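PDB 2C71: glycoside hydrolase, family 11\:clostridium cellulosome enzyme, dockerin type i\:polysaccharide from Clostridium thermocellum, which probably removes acetyl groups from acetylated xylan as a metal-dependent family 4 esterase acting in plant cell-wall degradation. Local coordinates for residues 26-31 against 55-60. Residues are numbered along the deposited sequence; the frame is centred on the assembly and turned at random. Where two conformers were deposited one is given.
Sequences KLDKYN and VNSGHE
The imidazole of His59 meets Leu27 obliquely, with Leu27 CD1 3.6 Å from His59 CE1 and Leu27 CB 3.9 Å from the same carbon. One face of the ring has the carbonyl O of Ser57 4.0 Å above its centre. Near the ring edge, a water site has two mutually exclusive positions, one of them in the ring plane; both lie within bonding distance of His59 NE2 and Asp28 OD1, so the exact bridge is uncertain. With CG beside the backbone N (chi1 -53°), the ring reaches helix 17-30, while its other nitrogen, ND1, accepts from the backbone N of Ala34. The site illustrates how the last turns of one helix pack against the connection from the next helix to its strand in the NodB-type fold, a distorted barrel of alternating strands and helices. Helix 45-56 stops in a Schellman motif, where Gly58, at positive phi, donates its N-H to Val55 O (N to O 3.1 Å), and the chain turns into strand 60-63, just ahead of the magnesium ligand His64. Further out, another water site, also split, links Ser57 OG to the Asp28 carboxylate, through which oxygen being undecided. Arg53 serves both sides here, its guanidinium forming a salt bridge with Asp28 OD2 and its carbonyl O a hydrogen bond with Ser57 OG.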
loop_
_atom_site.group_PDB
_atom_site.type_symbol
_atom_site.label_atom_id
_atom_site.label_comp_id
_atom_site.label_asym_id
_atom_site.label_seq_id
_atom_site.Cartn_x
_atom_site.Cartn_y
_atom_site.Cartn_z
ATOM N N LYS A 26 -6.400 10.582 9.629
ATOM C CA LYS A 26 -5.551 11.611 9.025
ATOM C C LYS A 26 -5.953 11.860 7.579
ATOM O O LYS A 26 -5.998 12.998 7.111
ATOM C CB LYS A 26 -4.074 11.218 9.064
ATOM C CG LYS A 26 -3.456 11.086 10.432
ATOM C CD LYS A 26 -3.444 12.366 11.245
ATOM C CE LYS A 26 -2.849 12.127 12.602
ATOM N NZ LYS A 26 -2.877 13.270 13.459
ATOM N N LEU A 27 -6.197 10.791 6.828
ATOM C CA LEU A 27 -6.568 10.943 5.418
ATOM C C LEU A 27 -7.894 11.666 5.290
ATOM O O LEU A 27 -8.087 12.489 4.364
ATOM C CB LEU A 27 -6.578 9.606 4.709
ATOM C CG LEU A 27 -5.231 8.855 4.762
ATOM C CD1 LEU A 27 -5.429 7.446 4.141
ATOM C CD2 LEU A 27 -4.121 9.600 4.094
ATOM N N ASP A 28 -8.824 11.449 6.203
ATOM C CA ASP A 28 -10.083 12.205 6.207
ATOM C C ASP A 28 -9.801 13.677 6.500
ATOM O O ASP A 28 -10.410 14.567 5.876
ATOM C CB ASP A 28 -11.067 11.660 7.272
ATOM C CG ASP A 28 -11.735 10.332 6.938
ATOM O OD1 ASP A 28 -11.779 9.950 5.752
ATOM O OD2 ASP A 28 -12.258 9.710 7.916
ATOM N N LYS A 29 -8.960 13.963 7.490
ATOM C CA LYS A 29 -8.656 15.339 7.868
ATOM C C LYS A 29 -8.164 16.150 6.697
ATOM O O LYS A 29 -8.527 17.316 6.527
ATOM C CB LYS A 29 -7.620 15.344 9.001
ATOM C CG LYS A 29 -7.154 16.668 9.528
ATOM C CD LYS A 29 -5.917 16.359 10.559
ATOM C CE LYS A 29 -5.360 17.544 11.215
ATOM N NZ LYS A 29 -4.342 17.127 12.208
ATOM N N TYR A 30 -7.322 15.538 5.870
ATOM C CA TYR A 30 -6.706 16.214 4.713
ATOM C C TYR A 30 -7.408 15.950 3.387
ATOM O O TYR A 30 -6.996 16.459 2.355
ATOM C CB TYR A 30 -5.217 15.820 4.610
ATOM C CG TYR A 30 -4.440 16.265 5.784
ATOM C CD1 TYR A 30 -4.241 17.607 5.974
ATOM C CD2 TYR A 30 -3.880 15.373 6.713
ATOM C CE1 TYR A 30 -3.557 18.063 7.096
ATOM C CE2 TYR A 30 -3.183 15.825 7.819
ATOM C CZ TYR A 30 -3.020 17.181 8.016
ATOM O OH TYR A 30 -2.353 17.697 9.110
ATOM N N ASN A 31 -8.470 15.153 3.430
ATOM C CA ASN A 31 -9.206 14.791 2.226
ATOM C C ASN A 31 -8.314 14.120 1.187
ATOM O O ASN A 31 -8.360 14.456 0.004
ATOM C CB ASN A 31 -9.883 16.023 1.620
ATOM C CG ASN A 31 -10.863 15.668 0.520
ATOM O OD1 ASN A 31 -11.078 16.444 -0.411
ATOM N ND2 ASN A 31 -11.464 14.488 0.621
ATOM N N VAL A 55 -12.834 1.646 0.962
ATOM C CA VAL A 55 -13.551 1.783 -0.309
ATOM C C VAL A 55 -14.477 3.000 -0.283
ATOM O O VAL A 55 -14.486 3.831 -1.204
ATOM C CB VAL A 55 -14.363 0.494 -0.659
ATOM C CG1 VAL A 55 -15.084 0.657 -1.981
ATOM C CG2 VAL A 55 -13.481 -0.734 -0.718
ATOM N N ASN A 56 -15.218 3.111 0.798
ATOM C CA ASN A 56 -16.237 4.157 0.912
ATOM C C ASN A 56 -15.637 5.570 0.800
ATOM O O ASN A 56 -16.304 6.474 0.365
ATOM C CB ASN A 56 -16.965 4.064 2.252
ATOM C CG ASN A 56 -17.821 2.802 2.394
ATOM O OD1 ASN A 56 -18.128 2.115 1.405
ATOM N ND2 ASN A 56 -18.236 2.519 3.637
ATOM N N SER A 57 -14.375 5.684 1.242
ATOM C CA SER A 57 -13.645 6.929 1.379
ATOM C C SER A 57 -12.753 7.236 0.187
ATOM O O SER A 57 -11.949 8.161 0.228
ATOM C CB SER A 57 -12.847 6.936 2.679
ATOM O OG SER A 57 -13.620 6.639 3.788
ATOM N N GLY A 58 -12.865 6.427 -0.884
ATOM C CA GLY A 58 -12.118 6.649 -2.110
ATOM C C GLY A 58 -10.739 6.021 -2.168
ATOM O O GLY A 58 -9.978 6.273 -3.104
ATOM N N HIS A 59 -10.378 5.240 -1.157
ATOM C CA HIS A 59 -9.094 4.568 -1.149
ATOM C C HIS A 59 -9.167 3.314 -1.983
ATOM O O HIS A 59 -10.260 2.795 -2.284
ATOM C CB HIS A 59 -8.675 4.239 0.287
ATOM C CG HIS A 59 -8.698 5.423 1.191
ATOM N ND1 HIS A 59 -7.946 6.529 0.922
ATOM C CD2 HIS A 59 -9.372 5.625 2.334
ATOM C CE1 HIS A 59 -8.198 7.389 1.890
ATOM N NE2 HIS A 59 -9.054 6.881 2.752
ATOM N N GLU A 60 -8.020 2.781 -2.332
ATOM C CA GLU A 60 -7.864 1.529 -3.077
ATOM C C GLU A 60 -7.291 0.461 -2.150
ATOM O O GLU A 60 -6.510 0.780 -1.236
ATOM C CB GLU A 60 -6.992 1.775 -4.285
ATOM C CG GLU A 60 -6.733 0.560 -5.140
ATOM C CD GLU A 60 -6.078 0.840 -6.461
ATOM O OE1 GLU A 60 -5.584 1.962 -6.665
ATOM O OE2 GLU A 60 -6.054 -0.086 -7.300
HETATM O O HOH W 1 -9.975 7.964 5.209
HETATM O O HOH W 2 -13.591 7.586 6.403
HETATM O O HOH W 3 -12.497 7.343 6.127
HETATM O O HOH W 4 -10.189 8.863 4.270
#